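Local structure of L-Ala-D/L-Glu epimerase, a muconate lactonizing enzyme (Klebsiella pneumoniae subsp. pneumoniae MGH 78578, 3FCP) at residues Val139-Asp147 with Ala166-Arg174; Lys274-Leu285 with Ala312-Leu320. The protein belongs to the enolase superfamily of enzymes, joining an N-terminal domain to a TIM-barrel-type domain that carries a magnesium ion. All coordinates share one frame; numbering follows the deposited sequence.

Both contacts belong to the barrel-type domain. Interaction 1 pairs strand 136-143 with its parallel neighbour 166-170, whereas interaction 2 packs the helical segments that follow strand 270-273 against helix 307-317. Their centres are 24 Å apart; their nearest atoms come within about 5 Å without touching. The metal, bound by Asn201, Asp250 and Glu251, relates them: the side chain of Lys170 in interaction 1 lies about 6 Å from the magnesium ion, and that of Lys274 in interaction 2 about 5 Å. Lys274 is also hydrogen-bonded to the metal ligand Asp250; each contact thus includes a lysine whose side chain comes near the same metal.

Interaction 1: residues Val139-Asp147 with Ala166-Arg174; sequences VLWTLASGD and AFKLKIGAR
Strands 141-143 and 166-170 run parallel, 4.6 Å apart at the closest approach of their axes and splayed by 35°, with Trp141, Thr142 and Leu143 in register with Phe167, Lys168 and Leu169. The ladder alternates: Trp141 N donates to Ala166 O (3.3 Å), Trp141 O accepts from Lys168 N (3.0 Å), and Leu143 N donates to Lys168 O (2.9 Å). A fourth rung, Lys170 N to Leu143 O, is weak; a water there donates to both Leu143 O and Lys170 O and extends the link beyond the ladder. On one face Leu143 and Leu169 lie side by side and point the same way, CD1 meeting CD2 at 3.5 Å, while Leu143 CD1 also sits against Phe167 CB. Helix 148-158 covers Leu143 and Phe167 on this face. The other face carries Thr142 and Lys168, again side by side. With CG anti to the backbone N (chi1 166°) and the chain extended beyond it, Lys168 runs past the threonine hydroxyl, Thr142 OG1 coming 3.6 Å from Lys168 CB. That buried hydroxyl has no polar partner in the model. Lys168 NZ, in contrast, forms salt bridges with Asp199, Glu225 and Glu327. Thr142 CG2 packs across Lys170 CG at 3.8 Å. Two parallel strands joined through a helix make a beta-alpha-beta unit, here the opening one of the TIM-type barrel, and Lys168-Leu169-Lys170 fits the Lys-X-Lys sequence of the second barrel strand in the muconate lactonizing enzyme group.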
loop_
_atom_site.group_PDB
_atom_site.type_symbol
_atom_site.label_atom_id
_atom_site.label_comp_id
_atom_site.label_asym_id
_atom_site.label_seq_id
_atom_site.Cartn_x
_atom_site.Cartn_y
_atom_site.Cartn_z
ATOM N N VAL A 139 -18.103 27.383 24.722
ATOM C CA VAL A 139 -17.058 28.243 24.189
ATOM C C VAL A 139 -15.881 28.197 25.164
ATOM O O VAL A 139 -16.021 28.564 26.335
ATOM C CB VAL A 139 -17.543 29.707 24.071
ATOM C CG1 VAL A 139 -16.421 30.588 23.549
ATOM C CG2 VAL A 139 -18.756 29.788 23.155
ATOM N N LEU A 140 -14.730 27.730 24.696
ATOM C CA LEU A 140 -13.564 27.668 25.564
ATOM C C LEU A 140 -12.863 29.019 25.549
ATOM O O LEU A 140 -13.293 29.941 24.854
ATOM C CB LEU A 140 -12.617 26.559 25.099
ATOM C CG LEU A 140 -12.169 26.527 23.633
ATOM C CD1 LEU A 140 -11.185 27.660 23.347
ATOM C CD2 LEU A 140 -11.515 25.174 23.344
ATOM N N TRP A 141 -11.794 29.142 26.327
ATOM C CA TRP A 141 -11.036 30.386 26.379
ATOM C C TRP A 141 -9.587 30.086 26.009
ATOM O O TRP A 141 -9.050 29.039 26.372
ATOM C CB TRP A 141 -11.107 30.998 27.786
ATOM C CG TRP A 141 -10.434 32.335 27.893
ATOM C CD1 TRP A 141 -9.318 32.637 28.620
ATOM C CD2 TRP A 141 -10.817 33.543 27.225
ATOM N NE1 TRP A 141 -8.978 33.958 28.442
ATOM C CE2 TRP A 141 -9.882 34.537 27.591
ATOM C CE3 TRP A 141 -11.858 33.881 26.351
ATOM C CZ2 TRP A 141 -9.957 35.849 27.111
ATOM C CZ3 TRP A 141 -11.933 35.186 25.873
ATOM C CH2 TRP A 141 -10.986 36.154 26.255
ATOM N N THR A 142 -8.957 30.993 25.274
ATOM C CA THR A 142 -7.575 30.784 24.881
ATOM C C THR A 142 -6.637 31.521 25.820
ATOM O O THR A 142 -6.896 32.656 26.221
ATOM C CB THR A 142 -7.315 31.243 23.422
ATOM O OG1 THR A 142 -7.941 30.326 22.515
ATOM C CG2 THR A 142 -5.819 31.282 23.119
ATOM N N LEU A 143 -5.557 30.844 26.190
ATOM C CA LEU A 143 -4.542 31.405 27.066
ATOM C C LEU A 143 -3.330 31.633 26.172
ATOM O O LEU A 143 -2.684 30.680 25.733
ATOM C CB LEU A 143 -4.222 30.409 28.184
ATOM C CG LEU A 143 -5.440 30.063 29.047
ATOM C CD1 LEU A 143 -5.133 28.892 29.957
ATOM C CD2 LEU A 143 -5.846 31.282 29.861
ATOM N N ALA A 144 -3.043 32.896 25.877
ATOM C CA ALA A 144 -1.919 33.231 25.010
ATOM C C ALA A 144 -1.269 34.571 25.348
ATOM O O ALA A 144 -0.875 35.315 24.450
ATOM C CB ALA A 144 -2.379 33.236 23.557
ATOM N N SER A 145 -1.150 34.874 26.638
ATOM C CA SER A 145 -0.544 36.132 27.068
ATOM C C SER A 145 0.971 36.077 26.935
ATOM O O SER A 145 1.649 37.098 27.041
ATOM C CB SER A 145 -0.910 36.434 28.524
ATOM O OG SER A 145 -0.277 35.525 29.406
ATOM N N GLY A 146 1.499 34.881 26.700
ATOM C CA GLY A 146 2.935 34.725 26.574
ATOM C C GLY A 146 3.591 34.561 27.933
ATOM O O GLY A 146 4.801 34.348 28.023
ATOM N N ASP A 147 2.792 34.661 28.993
ATOM C CA ASP A 147 3.292 34.514 30.360
ATOM C C ASP A 147 2.556 33.391 31.094
ATOM O O ASP A 147 1.344 33.461 31.300
ATOM C CB ASP A 147 3.114 35.823 31.138
ATOM C CG ASP A 147 3.641 35.730 32.564
ATOM O OD1 ASP A 147 4.874 35.663 32.741
ATOM O OD2 ASP A 147 2.823 35.710 33.508
ATOM N N ALA A 166 -12.688 24.519 29.623
ATOM C CA ALA A 166 -11.812 24.086 28.541
ATOM C C ALA A 166 -10.924 25.263 28.168
ATOM O O ALA A 166 -11.388 26.400 28.089
ATOM C CB ALA A 166 -12.627 23.639 27.335
ATOM N N PHE A 167 -9.644 24.992 27.950
ATOM C CA PHE A 167 -8.702 26.037 27.587
ATOM C C PHE A 167 -7.852 25.619 26.394
ATOM O O PHE A 167 -7.471 24.458 26.267
ATOM C CB PHE A 167 -7.791 26.352 28.777
ATOM C CG PHE A 167 -8.534 26.799 30.005
ATOM C CD1 PHE A 167 -8.997 28.106 30.117
ATOM C CD2 PHE A 167 -8.796 25.905 31.036
ATOM C CE1 PHE A 167 -9.716 28.520 31.245
ATOM C CE2 PHE A 167 -9.514 26.310 32.166
ATOM C CZ PHE A 167 -9.974 27.619 32.267
ATOM N N LYS A 168 -7.569 26.579 25.521
ATOM C CA LYS A 168 -6.736 26.340 24.350
ATOM C C LYS A 168 -5.470 27.169 24.531
ATOM O O LYS A 168 -5.530 28.394 24.616
ATOM C CB LYS A 168 -7.477 26.759 23.075
ATOM C CG LYS A 168 -6.597 26.864 21.836
ATOM C CD LYS A 168 -7.416 27.192 20.589
ATOM C CE LYS A 168 -6.522 27.678 19.455
ATOM N NZ LYS A 168 -7.241 27.780 18.146
ATOM N N LEU A 169 -4.326 26.500 24.611
ATOM C CA LEU A 169 -3.062 27.202 24.798
ATOM C C LEU A 169 -2.325 27.338 23.479
ATOM O O LEU A 169 -2.187 26.368 22.727
ATOM C CB LEU A 169 -2.168 26.456 25.791
ATOM C CG LEU A 169 -2.820 25.690 26.943
ATOM C CD1 LEU A 169 -1.720 25.147 27.854
ATOM C CD2 LEU A 169 -3.772 26.580 27.707
ATOM N N LYS A 170 -1.855 28.542 23.187
ATOM C CA LYS A 170 -1.122 28.749 21.952
ATOM C C LYS A 170 0.364 28.653 22.246
ATOM O O LYS A 170 0.868 29.260 23.195
ATOM C CB LYS A 170 -1.477 30.101 21.329
ATOM C CG LYS A 170 -2.954 30.194 20.943
ATOM C CD LYS A 170 -3.188 30.992 19.663
ATOM C CE LYS A 170 -2.609 30.288 18.440
ATOM N NZ LYS A 170 -2.937 31.018 17.169
ATOM N N ILE A 171 1.056 27.858 21.440
ATOM C CA ILE A 171 2.486 27.662 21.604
ATOM C C ILE A 171 3.113 27.581 20.226
ATOM O O ILE A 171 2.419 27.724 19.221
ATOM C CB ILE A 171 2.783 26.359 22.369
ATOM C CG1 ILE A 171 2.132 25.175 21.646
ATOM C CG2 ILE A 171 2.249 26.461 23.794
ATOM C CD1 ILE A 171 2.421 23.826 22.271
ATOM N N GLY A 172 4.421 27.347 20.186
ATOM C CA GLY A 172 5.115 27.250 18.918
ATOM C C GLY A 172 5.939 28.483 18.594
ATOM O O GLY A 172 6.604 28.530 17.563
ATOM N N ALA A 173 5.907 29.478 19.475
ATOM C CA ALA A 173 6.657 30.716 19.261
ATOM C C ALA A 173 7.999 30.706 19.987
ATOM O O ALA A 173 8.837 31.579 19.765
ATOM C CB ALA A 173 5.827 31.915 19.722
ATOM N N ARG A 174 8.200 29.722 20.855
ATOM C CA ARG A 174 9.443 29.611 21.606
ATOM C C ARG A 174 10.095 28.249 21.387
ATOM O O ARG A 174 9.568 27.414 20.653
ATOM C CB ARG A 174 9.171 29.822 23.096
ATOM C CG ARG A 174 8.622 31.199 23.435
ATOM C CD ARG A 174 8.444 31.358 24.934
ATOM N NE ARG A 174 8.058 32.716 25.310
ATOM C CZ ARG A 174 6.885 33.274 25.024
ATOM N NH1 ARG A 174 5.964 32.594 24.350
ATOM N NH2 ARG A 174 6.633 34.517 25.413
HETATM O O HOH W 1 -0.421 29.223 25.987
#

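Interaction 2: residues Lys274-Leu285 with Ala312-Leu320; sequences KIAKAGGPNSVL and ASLHAWSTL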
loop_
_atom_site.group_PDB
_atom_site.type_symbol
_atom_site.label_atom_id
_atom_site.label_comp_id
_atom_site.label_asym_id
_atom_site.label_seq_id
_atom_site.Cartn_x
_atom_site.Cartn_y
_atom_site.Cartn_z
ATOM N N LYS A 274 -14.416 26.005 10.025
ATOM C CA LYS A 274 -14.441 27.469 10.053
ATOM C C LYS A 274 -15.189 27.937 8.814
ATOM O O LYS A 274 -14.865 27.526 7.702
ATOM C CB LYS A 274 -13.019 28.048 10.060
ATOM C CG LYS A 274 -12.222 27.725 11.332
ATOM C CD LYS A 274 -10.881 28.439 11.360
ATOM C CE LYS A 274 -10.103 28.099 12.642
ATOM N NZ LYS A 274 -8.816 28.825 12.699
ATOM N N ILE A 275 -16.187 28.799 8.990
ATOM C CA ILE A 275 -16.944 29.244 7.827
ATOM C C ILE A 275 -16.069 29.985 6.821
ATOM O O ILE A 275 -16.274 29.852 5.608
ATOM C CB ILE A 275 -18.179 30.117 8.226
ATOM C CG1 ILE A 275 -17.747 31.440 8.855
ATOM C CG2 ILE A 275 -19.069 29.340 9.193
ATOM C CD1 ILE A 275 -18.942 32.369 9.163
ATOM N N ALA A 276 -15.075 30.727 7.315
ATOM C CA ALA A 276 -14.170 31.487 6.445
ATOM C C ALA A 276 -13.349 30.598 5.512
ATOM O O ALA A 276 -13.087 30.966 4.363
ATOM C CB ALA A 276 -13.225 32.358 7.288
ATOM N N LYS A 277 -12.929 29.437 6.010
ATOM C CA LYS A 277 -12.132 28.504 5.216
ATOM C C LYS A 277 -12.952 27.771 4.157
ATOM O O LYS A 277 -12.440 27.453 3.083
ATOM C CB LYS A 277 -11.457 27.453 6.117
ATOM C CG LYS A 277 -10.371 27.988 7.061
ATOM C CD LYS A 277 -9.588 26.864 7.753
ATOM C CE LYS A 277 -10.480 25.953 8.599
ATOM N NZ LYS A 277 -9.742 24.772 9.162
ATOM N N ALA A 278 -14.221 27.513 4.459
ATOM C CA ALA A 278 -15.087 26.770 3.547
ATOM C C ALA A 278 -15.931 27.608 2.593
ATOM O O ALA A 278 -16.358 27.116 1.547
ATOM C CB ALA A 278 -15.995 25.856 4.345
ATOM N N GLY A 279 -16.181 28.863 2.949
ATOM C CA GLY A 279 -17.003 29.708 2.100
ATOM C C GLY A 279 -18.372 30.039 2.686
ATOM O O GLY A 279 -19.292 30.414 1.949
ATOM N N GLY A 280 -18.531 29.886 4.001
ATOM C CA GLY A 280 -19.801 30.234 4.616
ATOM C C GLY A 280 -20.474 29.201 5.498
ATOM O O GLY A 280 -20.059 28.039 5.550
ATOM N N PRO A 281 -21.537 29.602 6.204
ATOM C CA PRO A 281 -22.304 28.732 7.108
ATOM C C PRO A 281 -22.908 27.494 6.435
ATOM O O PRO A 281 -23.068 26.461 7.070
ATOM C CB PRO A 281 -23.386 29.664 7.656
ATOM C CG PRO A 281 -22.740 31.032 7.583
ATOM C CD PRO A 281 -22.055 30.983 6.235
ATOM N N ASN A 282 -23.265 27.591 5.156
ATOM C CA ASN A 282 -23.822 26.419 4.477
ATOM C C ASN A 282 -22.711 25.570 3.868
ATOM O O ASN A 282 -22.709 24.337 3.992
ATOM C CB ASN A 282 -24.813 26.828 3.376
ATOM C CG ASN A 282 -25.506 25.624 2.742
ATOM O OD1 ASN A 282 -25.531 25.477 1.519
ATOM N ND2 ASN A 282 -26.074 24.761 3.574
ATOM N N SER A 283 -21.760 26.230 3.215
ATOM C CA SER A 283 -20.642 25.530 2.582
ATOM C C SER A 283 -19.839 24.683 3.566
ATOM O O SER A 283 -19.382 23.590 3.226
ATOM C CB SER A 283 -19.707 26.532 1.898
ATOM O OG SER A 283 -20.345 27.141 0.789
ATOM N N VAL A 284 -19.671 25.173 4.789
ATOM C CA VAL A 284 -18.902 24.425 5.775
ATOM C C VAL A 284 -19.576 23.103 6.161
ATOM O O VAL A 284 -18.905 22.167 6.602
ATOM C CB VAL A 284 -18.654 25.269 7.061
ATOM C CG1 VAL A 284 -19.940 25.401 7.863
ATOM C CG2 VAL A 284 -17.540 24.629 7.898
ATOM N N LEU A 285 -20.894 23.021 5.984
ATOM C CA LEU A 285 -21.631 21.806 6.322
ATOM C C LEU A 285 -21.240 20.596 5.471
ATOM O O LEU A 285 -21.345 19.456 5.933
ATOM C CB LEU A 285 -23.144 22.051 6.216
ATOM C CG LEU A 285 -23.671 23.140 7.156
ATOM C CD1 LEU A 285 -25.168 23.337 6.940
ATOM C CD2 LEU A 285 -23.392 22.746 8.600
ATOM N N ALA A 312 -22.841 33.877 12.876
ATOM C CA ALA A 312 -23.034 33.171 11.610
ATOM C C ALA A 312 -22.469 31.759 11.785
ATOM O O ALA A 312 -23.102 30.771 11.397
ATOM C CB ALA A 312 -22.301 33.895 10.488
ATOM N N SER A 313 -21.280 31.670 12.383
ATOM C CA SER A 313 -20.643 30.378 12.624
ATOM C C SER A 313 -21.469 29.551 13.600
ATOM O O SER A 313 -21.671 28.359 13.387
ATOM C CB SER A 313 -19.240 30.559 13.206
ATOM O OG SER A 313 -18.454 31.399 12.392
ATOM N N LEU A 314 -21.936 30.180 14.677
ATOM C CA LEU A 314 -22.731 29.467 15.680
ATOM C C LEU A 314 -24.011 28.854 15.105
ATOM O O LEU A 314 -24.408 27.771 15.509
ATOM C CB LEU A 314 -23.103 30.378 16.862
ATOM C CG LEU A 314 -22.190 30.664 18.070
ATOM C CD1 LEU A 314 -21.498 29.391 18.560
ATOM C CD2 LEU A 314 -21.180 31.690 17.708
ATOM N N HIS A 315 -24.664 29.535 14.171
ATOM C CA HIS A 315 -25.883 28.977 13.588
ATOM C C HIS A 315 -25.571 27.642 12.909
ATOM O O HIS A 315 -26.362 26.701 12.988
ATOM C CB HIS A 315 -26.500 29.954 12.590
ATOM C CG HIS A 315 -27.369 30.995 13.228
ATOM N ND1 HIS A 315 -28.604 30.704 13.768
ATOM C CD2 HIS A 315 -27.170 32.317 13.436
ATOM C CE1 HIS A 315 -29.128 31.802 14.280
ATOM N NE2 HIS A 315 -28.278 32.796 14.093
ATOM N N ALA A 316 -24.416 27.574 12.249
ATOM C CA ALA A 316 -23.975 26.353 11.579
ATOM C C ALA A 316 -23.567 25.299 12.612
ATOM O O ALA A 316 -23.973 24.137 12.522
ATOM C CB ALA A 316 -22.798 26.660 10.643
ATOM N N TRP A 317 -22.777 25.708 13.603
ATOM C CA TRP A 317 -22.320 24.789 14.647
ATOM C C TRP A 317 -23.482 24.150 15.412
ATOM O O TRP A 317 -23.392 22.997 15.842
ATOM C CB TRP A 317 -21.419 25.515 15.657
ATOM C CG TRP A 317 -20.140 26.140 15.122
ATOM C CD1 TRP A 317 -19.336 27.036 15.783
ATOM C CD2 TRP A 317 -19.542 25.951 13.828
ATOM N NE1 TRP A 317 -18.284 27.412 14.987
ATOM C CE2 TRP A 317 -18.387 26.766 13.781
ATOM C CE3 TRP A 317 -19.872 25.175 12.704
ATOM C CZ2 TRP A 317 -17.558 26.832 12.650
ATOM C CZ3 TRP A 317 -19.050 25.241 11.580
ATOM C CH2 TRP A 317 -17.905 26.066 11.561
ATOM N N SER A 318 -24.571 24.898 15.575
ATOM C CA SER A 318 -25.741 24.415 16.309
ATOM C C SER A 318 -26.408 23.205 15.678
ATOM O O SER A 318 -27.082 22.429 16.355
ATOM C CB SER A 318 -26.789 25.527 16.443
ATOM O OG SER A 318 -27.508 25.710 15.231
ATOM N N THR A 319 -26.236 23.043 14.375
ATOM C CA THR A 319 -26.866 21.927 13.687
ATOM C C THR A 319 -26.031 20.653 13.737
ATOM O O THR A 319 -26.471 19.612 13.249
ATOM C CB THR A 319 -27.081 22.243 12.210
ATOM O OG1 THR A 319 -25.808 22.255 11.551
ATOM C CG2 THR A 319 -27.754 23.606 12.042
ATOM N N LEU A 320 -24.849 20.722 14.343
ATOM C CA LEU A 320 -23.950 19.566 14.370
ATOM C C LEU A 320 -23.499 19.100 15.744
ATOM O O LEU A 320 -23.467 19.878 16.691
ATOM C CB LEU A 320 -22.679 19.893 13.573
ATOM C CG LEU A 320 -22.815 20.408 12.142
ATOM C CD1 LEU A 320 -21.527 21.125 11.722
ATOM C CD2 LEU A 320 -23.135 19.240 11.227
HETATM O O HOH W 2 -16.068 29.844 11.841
#
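Trp317 brings the six-membered end of its indole up against the side chain of Val284, the two crossing at about a right angle. CZ3 of Trp317 is 3.8 Å from Val284 CG1, whereas Val284 CG2 meets the ring at its edge, in plane. Although its CB points away from segment 274-285, a chi1 of -61° sets CG beside the backbone N and lets the indole swing back to the contact. Ser313 O sits 3.1 Å above one face of the Trp317 ring, offset toward the rim. Ile275 CD1 presses against the OG of Ser313, one turn before Trp317 in helix 307-317, at 3.4 Å and also reaches Ala312 CB. A water joins the same two residues, accepting from Ile275 N (3.0 Å) and donating to Ser313 OG (2.9 Å); the serine hydroxyl has a further partner in Gly309 O. Pro281 fits against the small residues Ala312 and Ala316, and its carbonyl O, 3.6 Å from Ala316 CB, is buried without a polar partner. Leu285 CD2 lies against Leu320 CD1 (4.0 Å) and against the hydroxyl of Thr319. That hydroxyl donates to Ala316 O at 2.8 Å, in the carbonyl plane, and the same oxygen also accepts from Thr319 N. Leu273 of strand 270-273 backs Val284, Trp317 and Leu320, while helix 103-121 packs on Ile275, Pro281 and Ala312. Cohesion here therefore comes mainly from close-fitting apolar side chains, with the water supplying a polar bridge between the two segments.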